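Local coordinates for protein subclass B3 metallo-beta-lactamase (Sphingobium indicum, PDB 7LUU) that probably hydrolyses beta-lactam antibiotics with two active-site zinc ions, as a subclass B3 metallo-beta-lactamase, at residues G75-L80 with I262-H267; L89-L94 with Y125-G130. All blocks are in the same frame, centred on the assembly; numbering follows the deposited sequence.

Contacts 1 and 2 meet at one zinc ion of the two-zinc active site. Contact 1 supplies His267 and contact 2 supplies Asp126 and His127. His267 NE2 lies 3.0 Å from Asp126 OD2 and 3.1 Å from His127 NE2, because all three atoms bind the same metal. Two waters on that zinc are common to both contacts. The centres of contacts 1 and 2 are about 11 Å apart. Strands 79-82 and 87-90 are antiparallel neighbours in one sheet, and Ala79 O lies 2.9 Å from Ile90 N, a probable hydrogen bond. Both segments of contact 2 fall between the two segments of contact 1 in the sequence. Glu122, His124 and His200 bind the other zinc.

Contact 1: residues G75-L80 with I262-H267; sequences GLSVAL and ILISAH. With ZN (zinc ion), chain C.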
ATOM      1  N   GLY A  75      -5.389  10.415   5.628  1.00 16.16           N
ATOM      2  CA  GLY A  75      -4.585   9.454   6.393  1.00 17.21           C
ATOM      3  C   GLY A  75      -4.230   8.150   5.666  1.00 14.55           C
ATOM      4  O   GLY A  75      -3.511   7.304   6.245  1.00 15.32           O
ATOM      5  N   LEU A  76      -4.687   7.978   4.420  1.00 12.89           N
ATOM      6  CA  LEU A  76      -4.445   6.714   3.676  1.00 12.23           C
ATOM      7  C   LEU A  76      -4.271   7.078   2.226  1.00 13.19           C
ATOM      8  O   LEU A  76      -5.174   7.654   1.594  1.00 16.07           O
ATOM      9  CB  LEU A  76      -5.657   5.751   3.856  1.00 14.13           C
ATOM     10  CG  LEU A  76      -5.900   5.228   5.278  1.00 16.41           C
ATOM     11  CD1 LEU A  76      -7.234   4.519   5.400  1.00 19.61           C
ATOM     12  CD2 LEU A  76      -4.747   4.270   5.642  1.00 18.15           C
ATOM     13  N   SER A  77      -3.145   6.672   1.672  1.00 12.65           N
ATOM     14  CA  SER A  77      -2.846   6.985   0.276  1.00 11.98           C
ATOM     15  C   SER A  77      -3.489   5.970  -0.649  1.00 12.73           C
ATOM     16  O   SER A  77      -3.418   4.759  -0.409  1.00 13.72           O
ATOM     17  CB  SER A  77      -1.332   6.969   0.030  1.00 11.47           C
ATOM     18  OG  SER A  77      -0.706   7.953   0.877  1.00 13.74           O
ATOM     19  N   VAL A  78      -4.086   6.479  -1.730  1.00 11.74           N
ATOM     20  CA  VAL A  78      -4.538   5.644  -2.858  1.00 12.69           C
ATOM     21  C   VAL A  78      -4.072   6.340  -4.133  1.00 13.73           C
ATOM     22  O   VAL A  78      -4.346   7.538  -4.313  1.00 13.98           O
ATOM     23  CB  VAL A  78      -6.083   5.491  -2.869  1.00 11.24           C
ATOM     24  CG1 VAL A  78      -6.545   4.612  -4.070  1.00 12.83           C
ATOM     25  CG2 VAL A  78      -6.590   4.946  -1.496  1.00 13.45           C
ATOM     26  N   ALA A  79      -3.347   5.624  -4.998  1.00 13.30           N
ATOM     27  CA  ALA A  79      -2.836   6.245  -6.236  1.00 12.11           C
ATOM     28  C   ALA A  79      -3.622   5.763  -7.444  1.00 12.87           C
ATOM     29  O   ALA A  79      -4.244   4.703  -7.410  1.00 14.50           O
ATOM     30  CB  ALA A  79      -1.355   5.911  -6.464  1.00 14.16           C
ATOM     31  N   LEU A  80      -3.598   6.554  -8.522  1.00 12.65           N
ATOM     32  CA  LEU A  80      -4.278   6.226  -9.789  1.00 12.95           C
ATOM     33  C   LEU A  80      -3.283   6.551 -10.894  1.00 15.62           C
ATOM     34  O   LEU A  80      -2.710   7.645 -10.909  1.00 15.94           O
ATOM     35  CB  LEU A  80      -5.578   7.042  -9.970  1.00 15.35           C
ATOM     36  CG  LEU A  80      -6.194   6.772 -11.320  1.00 12.99           C
ATOM     37  CD1 LEU A  80      -6.957   5.405 -11.217  1.00 16.38           C
ATOM     38  CD2 LEU A  80      -7.185   7.930 -11.552  1.00 17.00           C
ATOM     39  N   ILE A 262       9.997  10.690  -6.251  1.00 15.15           N
ATOM     40  CA  ILE A 262       8.773  11.013  -5.557  1.00 14.18           C
ATOM     41  C   ILE A 262       8.461   9.812  -4.679  1.00 15.52           C
ATOM     42  O   ILE A 262       8.499   8.678  -5.177  1.00 14.46           O
ATOM     43  CB  ILE A 262       7.631  11.278  -6.541  1.00 14.46           C
ATOM     44  CG1 ILE A 262       7.872  12.612  -7.222  1.00 16.85           C
ATOM     45  CG2 ILE A 262       6.223  11.309  -5.778  1.00 17.50           C
ATOM     46  CD1 ILE A 262       6.811  12.856  -8.353  1.00 17.19           C
ATOM     47  N   LEU A 263       8.140  10.064  -3.396  1.00 13.40           N
ATOM     48  CA  LEU A 263       7.769   8.995  -2.452  1.00 13.53           C
ATOM     49  C   LEU A 263       6.340   9.225  -2.003  1.00 12.75           C
ATOM     50  O   LEU A 263       6.015  10.294  -1.452  1.00 12.72           O
ATOM     51  CB  LEU A 263       8.722   9.041  -1.226  1.00 13.15           C
ATOM     52  CG  LEU A 263       8.237   8.149  -0.064  1.00 14.16           C
ATOM     53  CD1 LEU A 263       8.210   6.651  -0.465  1.00 18.55           C
ATOM     54  CD2 LEU A 263       9.094   8.395   1.152  1.00 15.33           C
ATOM     55  N   ILE A 264       5.475   8.251  -2.263  1.00 12.57           N
ATOM     56  CA  ILE A 264       4.108   8.238  -1.703  1.00 13.64           C
ATOM     57  C   ILE A 264       4.098   7.144  -0.660  1.00 14.37           C
ATOM     58  O   ILE A 264       4.356   5.994  -1.003  1.00 16.47           O
ATOM     59  CB  ILE A 264       3.058   7.926  -2.778  1.00 12.69           C
ATOM     60  CG1 ILE A 264       3.043   9.002  -3.867  1.00 13.53           C
ATOM     61  CG2 ILE A 264       1.641   7.824  -2.108  1.00 14.78           C
ATOM     62  CD1 ILE A 264       2.377   8.515  -5.170  1.00 14.13           C
ATOM     63  N   SER A 265       3.822   7.485   0.609  1.00 12.32           N
ATOM     64  CA  SER A 265       3.795   6.470   1.696  1.00 11.97           C
ATOM     65  C   SER A 265       2.346   6.000   1.910  1.00 12.97           C
ATOM     66  O   SER A 265       1.448   6.826   1.976  1.00 13.85           O
ATOM     67  CB  SER A 265       4.327   7.164   2.983  1.00 15.19           C
ATOM     68  OG  SER A 265       4.081   6.344   4.108  1.00 21.68           O
ATOM     69  N   ALA A 266       2.118   4.685   2.057  1.00 12.25           N
ATOM     70  CA  ALA A 266       0.748   4.174   2.308  1.00 14.05           C
ATOM     71  C   ALA A 266       0.009   4.952   3.417  1.00 14.57           C
ATOM     72  O   ALA A 266      -1.143   5.355   3.238  1.00 14.41           O
ATOM     73  CB  ALA A 266       0.814   2.706   2.702  1.00 11.89           C
ATOM     74  N   HIS A 267       0.651   5.196   4.566  1.00 12.85           N
ATOM     75  CA  HIS A 267       0.168   6.228   5.485  1.00 12.06           C
ATOM     76  C   HIS A 267       0.970   7.492   5.182  1.00 13.96           C
ATOM     77  O   HIS A 267       2.165   7.522   5.502  1.00 13.14           O
ATOM     78  CB  HIS A 267       0.448   5.783   6.936  1.00 12.96           C
ATOM     79  CG  HIS A 267      -0.419   4.640   7.384  1.00 14.32           C
ATOM     80  ND1 HIS A 267      -1.673   4.847   7.937  1.00 19.08           N
ATOM     81  CD2 HIS A 267      -0.254   3.307   7.306  1.00 17.31           C
ATOM     82  CE1 HIS A 267      -2.214   3.683   8.222  1.00 17.31           C
ATOM     83  NE2 HIS A 267      -1.398   2.721   7.811  1.00 15.91           N
TER
HETATM   84 ZN    ZN C 302      -1.809   0.727   7.703  1.00 16.80          ZN
HETATM   85  O   HOH W   1      -2.441   7.515   8.742  1.00 22.58           O
HETATM   86  O   HOH W   2      -2.073  -1.373   8.484  1.00 19.96           O
HETATM   87  O   HOH W   3       0.199   0.223   7.625  1.00 21.00           O
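This is a buried bridge between the two sheets of the alpha-beta/beta-alpha metallo-beta-lactamase fold, where the loop leading into strand 79-82 meets the end of strand 262-265. Ser77 makes both direct hydrogen bonds across it. Its backbone N donates to Ala266 O at 2.9 Å, and the bond is nearly straight (173° at the hydrogen). Its CB is directed toward 262-267, and OG donates to Ser265 O at 2.7 Å. OG sits anti to Ser77's own carbonyl carbon (chi1 -60°), beside its N, and so reaches the Ser265 carbonyl. Two successive carbonyls are thus gripped by one residue just before the zinc ligand. CG2 of Ile264 packs against Ser77 CB at 3.8 Å. Within 262-267, Ser265 OG donates to His267 O from above the carbonyl plane.

The His267 ring lies alongside Leu76, whose CD2 is 3.7 Å from His267 CE1. NE2 binds the zinc that Asp126 and His127 also hold. The far nitrogen of the ring is tied back to 75-80: a water in the ring plane accepts from His267 ND1 at 2.9 Å and donates to Gly75 O at 2.7 Å.

Contact 2: residues L89-L94 with Y125-G130; sequences LIDGAL and YDHAGG. With ZN (zinc ion), chain C; SO4 (sulfate ion), chain D.
Asp91 and His127 both place CG anti to the carbonyl carbon (chi1 -80° and -48°), and their side chains run side by side in the same direction. The carboxylate and ring planes are 50° apart. Asp91 OD2 comes within 3.8 Å of His127 CB. A water in the plane of the imidazole joins the polar ends, donating to Asp91 OD2 and accepting from His127 ND1 at 3.0 Å. Asp91 OD2 is also hydrogen-bonded to Thr121 OG1.

The contact sets the loop after strand 87-90 against the short helical turn 125-128, which carries the last two ligands of the His-X-His-X-Asp-His zinc motif of this superfamily, here with Glu122 in place of the first histidine. The backbones are close. Gly92 N donates to His127 O at 2.8 Å. Gly130 N donates to Ala93 O at 3.0 Å, from above the carbonyl plane. Ala93 CA makes a CH...O contact with Asp126 O. Further along, Leu94 CD2 meets the edge of the Tyr125 ring, 3.4 Å from CD1. Tyr125 OH donates to a sulfate ion, probably from the crystallisation liquor, which Arg51 also binds.

Asp126 OD2 binds the zinc at 2.1 Å, and Asp126 OD1 accepts from a zinc-bound water at 2.6 Å. His127 NE2 binds the same metal at 2.0 Å. With NE2 on the metal and ND1 giving its hydrogen to the bridging water, both ring nitrogens are engaged. Asp91 is thus a second-shell residue, and its water probably helps to fix the rotation of the His127 ring.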
ATOM      1  N   LEU A  89      -5.060   1.356 -10.044  1.00 12.58           N
ATOM      2  CA  LEU A  89      -5.161   1.900  -8.680  1.00 13.70           C
ATOM      3  C   LEU A  89      -4.140   1.209  -7.809  1.00 12.26           C
ATOM      4  O   LEU A  89      -3.862   0.030  -8.030  1.00 14.45           O
ATOM      5  CB  LEU A  89      -6.568   1.562  -8.183  1.00 15.85           C
ATOM      6  CG  LEU A  89      -7.443   2.449  -7.360  1.00 30.31           C
ATOM      7  CD1 LEU A  89      -7.553   3.913  -7.744  1.00 16.80           C
ATOM      8  CD2 LEU A  89      -8.853   1.829  -7.499  1.00 20.44           C
ATOM      9  N   ILE A  90      -3.660   1.900  -6.771  1.00 10.82           N
ATOM     10  CA  ILE A  90      -2.809   1.340  -5.743  1.00 10.20           C
ATOM     11  C   ILE A  90      -3.520   1.527  -4.418  1.00 12.34           C
ATOM     12  O   ILE A  90      -3.764   2.674  -3.985  1.00 13.34           O
ATOM     13  CB  ILE A  90      -1.419   2.002  -5.709  1.00 12.19           C
ATOM     14  CG1 ILE A  90      -0.845   1.857  -7.126  1.00 13.73           C
ATOM     15  CG2 ILE A  90      -0.584   1.203  -4.657  1.00 12.65           C
ATOM     16  CD1 ILE A  90       0.706   2.275  -7.195  1.00 16.02           C
ATOM     17  N   ASP A  91      -3.838   0.384  -3.791  1.00 12.24           N
ATOM     18  CA  ASP A  91      -4.560   0.226  -2.516  1.00 12.26           C
ATOM     19  C   ASP A  91      -6.017   0.680  -2.601  1.00 12.48           C
ATOM     20  O   ASP A  91      -6.514   1.171  -3.641  1.00 14.67           O
ATOM     21  CB  ASP A  91      -3.788   0.917  -1.366  1.00 14.44           C
ATOM     22  CG  ASP A  91      -2.635   0.038  -0.858  1.00 16.32           C
ATOM     23  OD1 ASP A  91      -2.621  -1.189  -1.132  1.00 15.06           O
ATOM     24  OD2 ASP A  91      -1.765   0.558  -0.183  1.00 13.74           O
ATOM     25  N   GLY A  92      -6.730   0.394  -1.510  1.00 13.69           N
ATOM     26  CA  GLY A  92      -8.188   0.571  -1.516  1.00 14.17           C
ATOM     27  C   GLY A  92      -8.744   1.087  -0.209  1.00 14.93           C
ATOM     28  O   GLY A  92      -9.970   1.107  -0.057  1.00 15.33           O
ATOM     29  N   ALA A  93      -7.907   1.523   0.728  1.00 14.23           N
ATOM     30  CA  ALA A  93      -8.366   2.025   2.025  1.00 13.15           C
ATOM     31  C   ALA A  93      -9.366   1.047   2.686  1.00 13.12           C
ATOM     32  O   ALA A  93      -9.238  -0.188   2.572  1.00 15.33           O
ATOM     33  CB  ALA A  93      -8.906   3.473   1.893  1.00 17.38           C
ATOM     34  N   LEU A  94     -10.304   1.609   3.483  1.00 13.25           N
ATOM     35  CA  LEU A  94     -11.277   0.805   4.242  1.00 15.89           C
ATOM     36  C   LEU A  94     -12.458   0.391   3.359  1.00 16.65           C
ATOM     37  O   LEU A  94     -12.656   0.923   2.266  1.00 15.65           O
ATOM     38  CB  LEU A  94     -11.809   1.638   5.400  1.00 16.09           C
ATOM     39  CG  LEU A  94     -10.774   1.985   6.475  1.00 19.24           C
ATOM     40  CD1 LEU A  94     -11.474   2.986   7.426  1.00 24.53           C
ATOM     41  CD2 LEU A  94     -10.504   0.798   7.254  1.00 20.98           C
ATOM     42  N   TYR A 125      -6.821  -4.356   6.768  1.00 13.89           N
ATOM     43  CA  TYR A 125      -8.072  -3.755   6.296  1.00 14.23           C
ATOM     44  C   TYR A 125      -7.999  -2.238   6.037  1.00 13.65           C
ATOM     45  O   TYR A 125      -8.886  -1.718   5.342  1.00 14.29           O
ATOM     46  CB  TYR A 125      -9.201  -4.113   7.300  1.00 15.84           C
ATOM     47  CG  TYR A 125      -9.129  -3.402   8.645  1.00 14.63           C
ATOM     48  CD1 TYR A 125      -9.463  -2.060   8.744  1.00 18.55           C
ATOM     49  CD2 TYR A 125      -8.763  -4.080   9.812  1.00 20.54           C
ATOM     50  CE1 TYR A 125      -9.445  -1.405   9.921  1.00 21.67           C
ATOM     51  CE2 TYR A 125      -8.763  -3.430  11.027  1.00 24.82           C
ATOM     52  CZ  TYR A 125      -9.076  -2.087  11.066  1.00 24.50           C
ATOM     53  OH  TYR A 125      -9.072  -1.411  12.273  1.00 31.55           O
ATOM     54  N   ASP A 126      -6.963  -1.524   6.531  1.00 13.47           N
ATOM     55  CA  ASP A 126      -6.895  -0.094   6.239  1.00 13.04           C
ATOM     56  C   ASP A 126      -6.241   0.175   4.890  1.00 12.34           C
ATOM     57  O   ASP A 126      -6.217   1.326   4.453  1.00 16.76           O
ATOM     58  CB  ASP A 126      -6.153   0.691   7.364  1.00 16.82           C
ATOM     59  CG  ASP A 126      -4.745   0.123   7.690  1.00 17.92           C
ATOM     60  OD1 ASP A 126      -4.534  -1.114   7.655  1.00 16.17           O
ATOM     61  OD2 ASP A 126      -3.857   0.938   8.044  1.00 16.07           O
ATOM     62  N   HIS A 127      -5.738  -0.866   4.186  1.00 12.68           N
ATOM     63  CA  HIS A 127      -5.230  -0.697   2.828  1.00 13.31           C
ATOM     64  C   HIS A 127      -5.902  -1.609   1.849  1.00 14.98           C
ATOM     65  O   HIS A 127      -6.022  -1.268   0.682  1.00 16.09           O
ATOM     66  CB  HIS A 127      -3.684  -0.952   2.777  1.00 14.42           C
ATOM     67  CG  HIS A 127      -2.956  -0.207   3.859  1.00 14.16           C
ATOM     68  ND1 HIS A 127      -2.551   1.103   3.684  1.00 15.58           N
ATOM     69  CD2 HIS A 127      -2.667  -0.524   5.137  1.00 15.51           C
ATOM     70  CE1 HIS A 127      -2.023   1.558   4.824  1.00 15.22           C
ATOM     71  NE2 HIS A 127      -2.076   0.584   5.713  1.00 13.11           N
ATOM     72  N   ALA A 128      -6.359  -2.773   2.295  1.00 13.38           N
ATOM     73  CA  ALA A 128      -7.037  -3.682   1.390  1.00 13.04           C
ATOM     74  C   ALA A 128      -8.543  -3.714   1.588  1.00 13.76           C
ATOM     75  O   ALA A 128      -9.210  -4.423   0.845  1.00 15.70           O
ATOM     76  CB  ALA A 128      -6.475  -5.108   1.581  1.00 14.61           C
ATOM     77  N   GLY A 129      -9.050  -3.032   2.610  1.00 13.22           N
ATOM     78  CA  GLY A 129     -10.444  -3.171   2.975  1.00 13.75           C
ATOM     79  C   GLY A 129     -11.408  -2.878   1.840  1.00 12.81           C
ATOM     80  O   GLY A 129     -12.437  -3.568   1.715  1.00 14.41           O
ATOM     81  N   GLY A 130     -11.107  -1.878   1.026  1.00 13.23           N
ATOM     82  CA  GLY A 130     -11.977  -1.520  -0.072  1.00 13.70           C
ATOM     83  C   GLY A 130     -11.665  -2.182  -1.381  1.00 13.14           C
ATOM     84  O   GLY A 130     -12.360  -1.931  -2.375  1.00 15.01           O
TER
HETATM   85 ZN    ZN C 302      -1.809   0.727   7.703  1.00 16.80          ZN
HETATM   86  S   SO4 D 303      -8.001  -3.565  15.136  1.00 44.98           S
HETATM   87  O1  SO4 D 303      -8.510  -4.572  16.065  1.00 45.85           O
HETATM   88  O2  SO4 D 303      -7.142  -2.598  15.824  1.00 49.11           O
HETATM   89  O3  SO4 D 303      -7.194  -4.280  14.140  1.00 50.25           O
HETATM   90  O4  SO4 D 303      -9.123  -2.849  14.505  1.00 47.05           O
HETATM   91  O   HOH W   4      -2.470   2.754   1.230  1.00 17.41           O
HETATM   92  O   HOH W   5      -5.312   2.662   1.703  1.00 20.46           O
HETATM   93  O   HOH W   2      -2.073  -1.373   8.484  1.00 19.96           O
HETATM   94  O   HOH W   3       0.199   0.223   7.625  1.00 21.00           O